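Local coordinates for protein 3-dehydroquinate dehydratase (Clostridium difficile, PDB 3JS3) that catalyses the cis-dehydration of 3-dehydroquinate to 3-dehydroshikimate through a lysine imine, the third step of the chorismate pathway to the aromatic amino acids, at residues Pro203-Ser208 with Ser225-Gly230; Leu186-Ala191 with Val214-Cys219; Lys141-Asn146 with Leu172-Val177. All blocks are in the same frame, centred on the assembly; numbering follows the deposited sequence.

Contact 1. Residues Pro203-Ser208 with Ser225-Gly230; sequences PIITMS and SALTFG. With DHS (3-amino-4,5-dihydroxy-cyclohex-1-enecarboxylate), chain E.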
loop_
_atom_site.group_PDB
_atom_site.type_symbol
_atom_site.label_atom_id
_atom_site.label_comp_id
_atom_site.label_asym_id
_atom_site.label_seq_id
_atom_site.Cartn_x
_atom_site.Cartn_y
_atom_site.Cartn_z
ATOM N N PRO A 203 -2.815 18.967 -9.669
ATOM C CA PRO A 203 -2.543 17.558 -9.423
ATOM C C PRO A 203 -1.234 17.103 -10.058
ATOM O O PRO A 203 -0.802 17.681 -11.048
ATOM C CB PRO A 203 -3.730 16.837 -10.050
ATOM C CG PRO A 203 -4.679 17.898 -10.495
ATOM C CD PRO A 203 -3.897 19.140 -10.641
ATOM N N ILE A 204 -0.604 16.104 -9.443
ATOM C CA ILE A 204 0.640 15.541 -9.910
ATOM C C ILE A 204 0.470 14.040 -9.987
ATOM O O ILE A 204 -0.401 13.465 -9.326
ATOM C CB ILE A 204 1.832 15.872 -8.970
ATOM C CG1 ILE A 204 1.585 15.317 -7.568
ATOM C CG2 ILE A 204 2.093 17.399 -8.913
ATOM C CD1 ILE A 204 2.736 15.522 -6.587
ATOM N N ILE A 205 1.316 13.405 -10.796
ATOM C CA ILE A 205 1.277 11.968 -10.968
ATOM C C ILE A 205 2.668 11.446 -10.628
ATOM O O ILE A 205 3.617 11.945 -11.168
ATOM C CB ILE A 205 0.966 11.587 -12.419
ATOM C CG1 ILE A 205 -0.349 12.231 -12.901
ATOM C CG2 ILE A 205 0.870 10.095 -12.520
ATOM C CD1 ILE A 205 -0.609 12.115 -14.437
ATOM N N THR A 206 2.794 10.492 -9.707
ATOM C CA THR A 206 4.102 9.952 -9.378
ATOM C C THR A 206 4.019 8.460 -9.146
ATOM O O THR A 206 3.009 7.946 -8.712
ATOM C CB THR A 206 4.666 10.531 -8.072
ATOM O OG1 THR A 206 3.939 9.990 -6.962
ATOM C CG2 THR A 206 4.639 12.071 -8.061
ATOM N N MET A 207 5.106 7.773 -9.431
ATOM C CA MET A 207 5.191 6.361 -9.183
ATOM C C MET A 207 6.632 5.897 -8.984
ATOM O O MET A 207 7.591 6.449 -9.575
ATOM C CB MET A 207 4.580 5.546 -10.314
ATOM C CG MET A 207 5.080 5.902 -11.715
ATOM S SD MET A 207 4.177 7.269 -12.476
ATOM C CE MET A 207 2.655 6.449 -12.872
ATOM N N SER A 208 6.761 4.866 -8.156
ATOM C CA SER A 208 8.030 4.188 -7.928
ATOM C C SER A 208 7.800 2.885 -8.687
ATOM O O SER A 208 6.848 2.139 -8.390
ATOM C CB SER A 208 8.254 3.957 -6.446
ATOM O OG SER A 208 9.507 3.346 -6.176
ATOM N N SER A 225 -0.528 11.366 -5.283
ATOM C CA SER A 225 -0.581 11.046 -6.727
ATOM C C SER A 225 -2.057 10.948 -7.163
ATOM O O SER A 225 -2.807 10.154 -6.631
ATOM C CB SER A 225 0.183 9.762 -7.051
ATOM O OG SER A 225 0.207 9.501 -8.463
ATOM N N ALA A 226 -2.447 11.770 -8.136
ATOM C CA ALA A 226 -3.855 11.888 -8.607
ATOM C C ALA A 226 -4.308 10.832 -9.634
ATOM O O ALA A 226 -5.511 10.687 -9.932
ATOM C CB ALA A 226 -4.053 13.282 -9.191
ATOM N N LEU A 227 -3.344 10.080 -10.144
ATOM C CA LEU A 227 -3.587 9.104 -11.173
ATOM C C LEU A 227 -2.612 7.935 -11.085
ATOM O O LEU A 227 -1.402 8.095 -10.768
ATOM C CB LEU A 227 -3.500 9.823 -12.498
ATOM C CG LEU A 227 -3.806 9.117 -13.815
ATOM C CD1 LEU A 227 -4.140 10.163 -14.881
ATOM C CD2 LEU A 227 -2.603 8.246 -14.235
ATOM N N THR A 228 -3.151 6.749 -11.316
ATOM C CA THR A 228 -2.376 5.554 -11.239
ATOM C C THR A 228 -2.685 4.711 -12.472
ATOM O O THR A 228 -3.811 4.722 -12.967
ATOM C CB THR A 228 -2.622 4.868 -9.896
ATOM O OG1 THR A 228 -1.814 3.682 -9.794
ATOM C CG2 THR A 228 -4.110 4.539 -9.690
ATOM N N PHE A 229 -1.662 4.061 -13.019
ATOM C CA PHE A 229 -1.792 3.218 -14.237
ATOM C C PHE A 229 -1.951 1.726 -13.910
ATOM O O PHE A 229 -1.216 1.177 -13.115
ATOM C CB PHE A 229 -0.584 3.415 -15.155
ATOM C CG PHE A 229 -0.527 4.770 -15.783
ATOM C CD1 PHE A 229 -1.080 4.997 -17.040
ATOM C CD2 PHE A 229 0.027 5.829 -15.116
ATOM C CE1 PHE A 229 -1.047 6.267 -17.620
ATOM C CE2 PHE A 229 0.061 7.094 -15.689
ATOM C CZ PHE A 229 -0.475 7.313 -16.942
ATOM N N GLY A 230 -2.943 1.098 -14.516
ATOM C CA GLY A 230 -3.224 -0.321 -14.307
ATOM C C GLY A 230 -3.237 -0.976 -15.662
ATOM O O GLY A 230 -3.677 -0.369 -16.633
HETATM C C1 DHS E . 3.448 4.514 -16.575
HETATM C C3 DHS E . 3.326 6.730 -17.752
HETATM C C4 DHS E . 2.597 6.026 -18.912
HETATM C C5 DHS E . 2.979 4.560 -19.037
HETATM C C6 DHS E . 2.736 3.855 -17.712
HETATM C C7 DHS E . 3.712 3.680 -15.395
HETATM C C2 DHS E . 3.768 5.814 -16.620
HETATM O O2 DHS E . 2.931 6.720 -20.109
HETATM O O3 DHS E . 2.188 3.836 -19.988
HETATM O O4 DHS E . 4.706 3.886 -14.647
HETATM O O5 DHS E . 2.927 2.732 -15.170
HETATM O O HOH W 1 0.853 6.670 -10.221
#
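Strands 205-208 and 227-229 run in broadly the same direction at 43° to each other, and with 6.8 Å between their axes they splay apart beyond one direct backbone bond, in which A226 N meets I204 O at 2.9 Å. Beside it the hydroxyl of S225 stands in for a main-chain acceptor. With OG anti to the backbone N (chi1 -176°), it reaches across and receives the amide of T206, N to OG 3.0 Å, in a nearly straight bond. The hydroxyl of T206 is bonded to T192 on helix 182-199. Further along, where the strands have parted, a water bridges them by donating to both T206 O and L227 O, the latter at 2.7 Å. These strands are the seventh and eighth of the type I dehydroquinase TIM barrel, and the contact closes the cylinder between them. Inside it, I205 lays CG1 and CD1 obliquely across L227, CG1 lying 4.0 Å from L227 CB, while its CG2 branch drops onto L227 O. M207 is bent at both chi2 and chi3, which swings its methyl back to the rim of the F229 ring, CE to CD2 3.5 Å. That methyl and I205 CG2 both sit near the ring plane, leaving one face to the bound ligand, whose C4 lies 3.8 Å above it and displaced toward the rim. M207 CG also approaches the ligand carboxylate, 3.6 Å from O4. P203, just ahead of strand 205-208, rests CB on A226 CB, beside L172.

Contact 2. Residues Leu186-Ala191 with Val214-Cys219; sequences LVLLEA and VISRLC. With DHS (3-amino-4,5-dihydroxy-cyclohex-1-enecarboxylate), chain E.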
loop_
_atom_site.group_PDB
_atom_site.type_symbol
_atom_site.label_atom_id
_atom_site.label_comp_id
_atom_site.label_asym_id
_atom_site.label_seq_id
_atom_site.Cartn_x
_atom_site.Cartn_y
_atom_site.Cartn_z
ATOM N N LEU A 186 10.229 5.045 -0.344
ATOM C CA LEU A 186 9.724 6.009 0.634
ATOM C C LEU A 186 10.170 7.428 0.244
ATOM O O LEU A 186 9.430 8.401 0.451
ATOM C CB LEU A 186 10.215 5.661 2.035
ATOM C CG LEU A 186 9.868 4.250 2.541
ATOM C CD1 LEU A 186 10.535 3.991 3.891
ATOM C CD2 LEU A 186 8.362 4.061 2.647
ATOM N N VAL A 187 11.372 7.549 -0.307
ATOM C CA VAL A 187 11.835 8.844 -0.781
ATOM C C VAL A 187 10.821 9.400 -1.827
ATOM O O VAL A 187 10.447 10.562 -1.742
ATOM C CB VAL A 187 13.251 8.777 -1.376
ATOM C CG1 VAL A 187 13.659 10.130 -1.945
ATOM C CG2 VAL A 187 14.279 8.330 -0.305
ATOM N N LEU A 188 10.377 8.557 -2.773
ATOM C CA LEU A 188 9.381 8.934 -3.806
ATOM C C LEU A 188 8.078 9.387 -3.161
ATOM O O LEU A 188 7.514 10.399 -3.527
ATOM C CB LEU A 188 9.120 7.758 -4.762
ATOM C CG LEU A 188 8.114 7.882 -5.918
ATOM C CD1 LEU A 188 6.641 7.717 -5.491
ATOM C CD2 LEU A 188 8.303 9.172 -6.719
ATOM N N LEU A 189 7.591 8.614 -2.212
ATOM C CA LEU A 189 6.386 8.981 -1.493
ATOM C C LEU A 189 6.589 10.286 -0.722
ATOM O O LEU A 189 5.723 11.143 -0.712
ATOM C CB LEU A 189 5.958 7.867 -0.551
ATOM C CG LEU A 189 5.492 6.594 -1.228
ATOM C CD1 LEU A 189 5.103 5.590 -0.180
ATOM C CD2 LEU A 189 4.293 6.885 -2.178
ATOM N N GLU A 190 7.741 10.425 -0.079
ATOM C CA GLU A 190 8.048 11.623 0.663
ATOM C C GLU A 190 8.026 12.869 -0.232
ATOM O O GLU A 190 7.475 13.908 0.146
ATOM C CB GLU A 190 9.424 11.480 1.317
ATOM C CG GLU A 190 9.798 12.663 2.177
ATOM C CD GLU A 190 11.053 12.430 3.005
ATOM O OE1 GLU A 190 11.257 13.192 3.979
ATOM O OE2 GLU A 190 11.830 11.488 2.692
ATOM N N ALA A 191 8.657 12.774 -1.399
ATOM C CA ALA A 191 8.712 13.891 -2.320
ATOM C C ALA A 191 7.316 14.200 -2.846
ATOM O O ALA A 191 6.967 15.360 -3.013
ATOM C CB ALA A 191 9.678 13.597 -3.479
ATOM N N VAL A 214 5.505 -0.926 -5.908
ATOM C CA VAL A 214 4.079 -1.050 -6.189
ATOM C C VAL A 214 3.190 -0.314 -5.199
ATOM O O VAL A 214 2.097 0.122 -5.553
ATOM C CB VAL A 214 3.638 -2.526 -6.239
ATOM C CG1 VAL A 214 2.099 -2.649 -6.312
ATOM C CG2 VAL A 214 4.258 -3.217 -7.434
ATOM N N ILE A 215 3.629 -0.184 -3.959
ATOM C CA ILE A 215 2.832 0.532 -2.990
ATOM C C ILE A 215 2.531 1.941 -3.486
ATOM O O ILE A 215 1.477 2.499 -3.158
ATOM C CB ILE A 215 3.572 0.671 -1.621
ATOM C CG1 ILE A 215 2.680 1.377 -0.579
ATOM C CG2 ILE A 215 4.849 1.464 -1.779
ATOM C CD1 ILE A 215 3.423 1.701 0.761
ATOM N N SER A 216 3.461 2.533 -4.253
ATOM C CA SER A 216 3.284 3.915 -4.732
ATOM C C SER A 216 2.133 4.060 -5.718
ATOM O O SER A 216 1.751 5.167 -6.037
ATOM C CB SER A 216 4.548 4.451 -5.398
ATOM O OG SER A 216 4.872 3.776 -6.614
ATOM N N ARG A 217 1.643 2.939 -6.227
ATOM C CA ARG A 217 0.591 2.917 -7.217
ATOM C C ARG A 217 -0.779 2.781 -6.560
ATOM O O ARG A 217 -1.811 3.056 -7.175
ATOM C CB ARG A 217 0.817 1.751 -8.205
ATOM C CG ARG A 217 2.117 1.842 -9.004
ATOM C CD ARG A 217 2.197 0.740 -10.034
ATOM N NE ARG A 217 3.382 0.788 -10.904
ATOM C CZ ARG A 217 3.501 1.527 -12.014
ATOM N NH1 ARG A 217 2.530 2.340 -12.412
ATOM N NH2 ARG A 217 4.616 1.475 -12.731
ATOM N N LEU A 218 -0.763 2.404 -5.292
ATOM C CA LEU A 218 -1.960 2.179 -4.535
ATOM C C LEU A 218 -2.343 3.243 -3.549
ATOM O O LEU A 218 -3.508 3.399 -3.237
ATOM C CB LEU A 218 -1.752 0.910 -3.700
ATOM C CG LEU A 218 -1.252 -0.312 -4.458
ATOM C CD1 LEU A 218 -1.023 -1.457 -3.475
ATOM C CD2 LEU A 218 -2.235 -0.676 -5.571
ATOM N N CYS A 219 -1.364 3.958 -3.024
ATOM C CA CYS A 219 -1.627 4.863 -1.915
ATOM C C CYS A 219 -1.717 6.309 -2.318
ATOM O O CYS A 219 -1.465 7.190 -1.510
ATOM C CB CYS A 219 -0.495 4.703 -0.894
ATOM S SG CYS A 219 1.043 5.484 -1.442
HETATM C C1 DHS E . 3.448 4.514 -16.575
HETATM C C3 DHS E . 3.326 6.730 -17.752
HETATM C C4 DHS E . 2.597 6.026 -18.912
HETATM C C5 DHS E . 2.979 4.560 -19.037
HETATM C C6 DHS E . 2.736 3.855 -17.712
HETATM C C7 DHS E . 3.712 3.680 -15.395
HETATM C C2 DHS E . 3.768 5.814 -16.620
HETATM O O2 DHS E . 2.931 6.720 -20.109
HETATM O O3 DHS E . 2.188 3.836 -19.988
HETATM O O4 DHS E . 4.706 3.886 -14.647
HETATM O O5 DHS E . 2.927 2.732 -15.170
#
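L189 leans from helix 182-199 onto I215, S216 and C219 of a short helical turn at 215-218 and the residue after it. Its CB points at the turn, and CG, anti to the carbonyl carbon (chi1 -67°), divides the contact between two methyls. CD1 reaches the end of I215, 4.3 Å from I215 CD1, whereas CD2 enters between S216 and C219, lying 4.0 Å from S216 CB and 3.6 Å from C219 SG. The preceding residue, L188, brings CD1 to the same methylene, 3.9 Å from S216 CB, from much the same side as L189 CD2, so the serine CB touches both leucines. The hydroxyl of S216 takes no part in this packing; it is bonded to G213 O and to the amide of S208. The contact thus joins an outer helix of the TIM barrel to the segment that follows strand 205-208, at the dimer interface, where I215 and C219 both pack on I215 of the second subunit. R217 leaves the turn on its other side. Its chain is extended from CG to NE and carries the guanidinium to the ligand carboxylate, whose C7 lies at the guanidinium edge, in plane. NH1 binds O5 at 2.8 Å and NH2 binds O4 at 3.1 Å, with a weak third bond from NH2 to O5. NH2 is also bonded to P238 O, which fixes the rotation of the group further, while R217 O accepts from the hydroxyl of T228.

Contact 3. Residues Lys141-Asn146 with Leu172-Val177; sequences KVIISN and LPKIAV. With DHS (3-amino-4,5-dihydroxy-cyclohex-1-enecarboxylate), chain E.
I143 and L172 face each other across two parallel strands of the barrel, 141-148 and 172-177, which are joined through helix 155-167 as a right-handed beta-alpha-beta crossover. The strands keep a 4.7 Å axis separation and a 19° twist, and the ladder runs from L172 N on V142 O to A176 N on N146 O. Its firm rungs include K174 N to I144 O and N146 N to K174 O, both 2.9 Å; the I144 N to L172 O bond is weak.

I143, L172, S145 and K174 share one face. I143 sets CG1 beside its backbone N, where CG1 packs beside L172 CB, 4.1 Å away. The other branch, CG2, points across to the neighbouring strand and presses on K174 CB at 3.5 Å, at the root of the lysine. From there K174 is drawn out nearly straight, every torsion close to 180° (chi1 174°). S145 CB lies alongside the chain, 4.0 Å from K174 CD, while its hydroxyl goes to D118.

On the opposite face N146 and I175 project together, flank to flank. The amide oxygen of N146 comes to the end of the isoleucine, OD1 3.7 Å from I175 CD1; that oxygen is bonded to R161 of helix 155-167, and I175 rests on the same helix.

The extended lysine ends in a covalent bond of 1.3 Å from K174 NZ to C3 of the ligand, the captured form of the Schiff-base intermediate. A length this short is consistent with imine character, and the straight chain, packed by I143 at CB and by S145 at CD, carries the nitrogen to C3 of the bound ligand.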
loop_
_atom_site.group_PDB
_atom_site.type_symbol
_atom_site.label_atom_id
_atom_site.label_comp_id
_atom_site.label_asym_id
_atom_site.label_seq_id
_atom_site.Cartn_x
_atom_site.Cartn_y
_atom_site.Cartn_z
ATOM N N LYS A 141 -5.404 18.678 -22.306
ATOM C CA LYS A 141 -4.645 18.773 -21.083
ATOM C C LYS A 141 -3.313 18.124 -21.324
ATOM O O LYS A 141 -3.230 17.142 -22.050
ATOM C CB LYS A 141 -5.417 18.110 -19.940
ATOM C CG LYS A 141 -6.788 18.811 -19.682
ATOM C CD LYS A 141 -6.578 20.283 -19.273
ATOM C CE LYS A 141 -7.866 21.132 -19.382
ATOM N NZ LYS A 141 -9.038 20.597 -18.643
ATOM N N VAL A 142 -2.260 18.661 -20.712
ATOM C CA VAL A 142 -0.931 18.142 -20.958
ATOM C C VAL A 142 -0.221 17.538 -19.742
ATOM O O VAL A 142 -0.168 18.119 -18.644
ATOM C CB VAL A 142 -0.045 19.251 -21.541
ATOM C CG1 VAL A 142 1.350 18.718 -21.852
ATOM C CG2 VAL A 142 -0.701 19.836 -22.815
ATOM N N ILE A 143 0.296 16.341 -19.949
ATOM C CA ILE A 143 1.111 15.711 -18.966
ATOM C C ILE A 143 2.512 15.977 -19.462
ATOM O O ILE A 143 2.760 15.825 -20.645
ATOM C CB ILE A 143 0.888 14.174 -18.892
ATOM C CG1 ILE A 143 -0.511 13.873 -18.368
ATOM C CG2 ILE A 143 1.955 13.505 -17.992
ATOM C CD1 ILE A 143 -0.883 12.381 -18.287
ATOM N N ILE A 144 3.379 16.501 -18.597
ATOM C CA ILE A 144 4.804 16.633 -18.912
ATOM C C ILE A 144 5.391 15.508 -18.055
ATOM O O ILE A 144 5.172 15.450 -16.827
ATOM C CB ILE A 144 5.423 17.994 -18.574
ATOM C CG1 ILE A 144 4.740 19.099 -19.372
ATOM C CG2 ILE A 144 6.876 17.987 -18.932
ATOM C CD1 ILE A 144 5.290 20.484 -19.120
ATOM N N SER A 145 6.132 14.615 -18.690
ATOM C CA SER A 145 6.596 13.437 -18.015
ATOM C C SER A 145 8.100 13.228 -17.967
ATOM O O SER A 145 8.850 13.610 -18.877
ATOM C CB SER A 145 5.962 12.221 -18.694
ATOM O OG SER A 145 6.500 12.068 -19.996
ATOM N N ASN A 146 8.525 12.551 -16.915
ATOM C CA ASN A 146 9.934 12.253 -16.741
ATOM C C ASN A 146 10.073 10.904 -16.080
ATOM O O ASN A 146 9.417 10.629 -15.077
ATOM C CB ASN A 146 10.613 13.328 -15.922
ATOM C CG ASN A 146 12.084 13.047 -15.698
ATOM O OD1 ASN A 146 12.509 12.855 -14.561
ATOM N ND2 ASN A 146 12.865 12.994 -16.784
ATOM N N LEU A 172 -0.543 18.504 -15.585
ATOM C CA LEU A 172 -0.239 17.384 -14.689
ATOM C C LEU A 172 1.229 16.929 -14.765
ATOM O O LEU A 172 1.614 16.180 -15.683
ATOM C CB LEU A 172 -1.121 16.185 -15.046
ATOM C CG LEU A 172 -2.636 16.268 -14.827
ATOM C CD1 LEU A 172 -3.323 15.180 -15.611
ATOM C CD2 LEU A 172 -3.004 16.197 -13.348
ATOM N N PRO A 173 2.073 17.398 -13.827
ATOM C CA PRO A 173 3.438 16.899 -13.852
ATOM C C PRO A 173 3.427 15.397 -13.540
ATOM O O PRO A 173 2.646 14.939 -12.712
ATOM C CB PRO A 173 4.129 17.657 -12.720
ATOM C CG PRO A 173 3.239 18.770 -12.354
ATOM C CD PRO A 173 1.867 18.460 -12.833
ATOM N N LYS A 174 4.293 14.642 -14.196
ATOM C CA LYS A 174 4.370 13.217 -13.969
ATOM C C LYS A 174 5.821 12.774 -13.865
ATOM O O LYS A 174 6.625 13.095 -14.746
ATOM C CB LYS A 174 3.765 12.472 -15.143
ATOM C CG LYS A 174 3.943 10.984 -15.039
ATOM C CD LYS A 174 3.432 10.257 -16.258
ATOM C CE LYS A 174 3.750 8.793 -16.161
ATOM N NZ LYS A 174 3.483 8.003 -17.395
ATOM N N ILE A 175 6.147 12.025 -12.814
ATOM C CA ILE A 175 7.485 11.491 -12.689
ATOM C C ILE A 175 7.432 10.024 -12.239
ATOM O O ILE A 175 6.703 9.668 -11.306
ATOM C CB ILE A 175 8.376 12.343 -11.728
ATOM C CG1 ILE A 175 9.849 12.076 -12.016
ATOM C CG2 ILE A 175 8.059 12.060 -10.262
ATOM C CD1 ILE A 175 10.842 12.960 -11.209
ATOM N N ALA A 176 8.170 9.175 -12.947
ATOM C CA ALA A 176 8.319 7.771 -12.589
ATOM C C ALA A 176 9.811 7.537 -12.285
ATOM O O ALA A 176 10.662 7.917 -13.066
ATOM C CB ALA A 176 7.880 6.872 -13.709
ATOM N N VAL A 177 10.112 6.903 -11.166
ATOM C CA VAL A 177 11.502 6.623 -10.779
ATOM C C VAL A 177 11.679 5.147 -10.433
ATOM O O VAL A 177 10.698 4.447 -10.191
ATOM C CB VAL A 177 11.933 7.496 -9.589
ATOM C CG1 VAL A 177 11.940 8.972 -9.988
ATOM C CG2 VAL A 177 11.024 7.266 -8.416
HETATM C C1 DHS E . 3.448 4.514 -16.575
HETATM C C3 DHS E . 3.326 6.730 -17.752
HETATM C C4 DHS E . 2.597 6.026 -18.912
HETATM C C5 DHS E . 2.979 4.560 -19.037
HETATM C C6 DHS E . 2.736 3.855 -17.712
HETATM C C7 DHS E . 3.712 3.680 -15.395
HETATM C C2 DHS E . 3.768 5.814 -16.620
HETATM O O2 DHS E . 2.931 6.720 -20.109
HETATM O O3 DHS E . 2.188 3.836 -19.988
HETATM O O4 DHS E . 4.706 3.886 -14.647
HETATM O O5 DHS E . 2.927 2.732 -15.170
#

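All three contacts are buried and all reach the ligand, but they differ in depth. Contacts 1 and 3 lie within the barrel, their centres about 8 and 7 Å from the centre of the chain, and share one sheet: strand 205-208 pairs with 172-177, I205 N being bonded to P173 O. Contact 2 is centred about 16 Å out, against the second subunit. Contact 3 is held by a regular backbone ladder, contact 1 by one backbone bond, a serine and a water, contact 2 by apolar side chains. S208 N to S216 OG and T228 OG1 to R217 O tie contacts 1 and 2. Each serves the ligand differently: covalent attachment in contact 3, ring packing in contact 1, carboxylate recognition in contact 2.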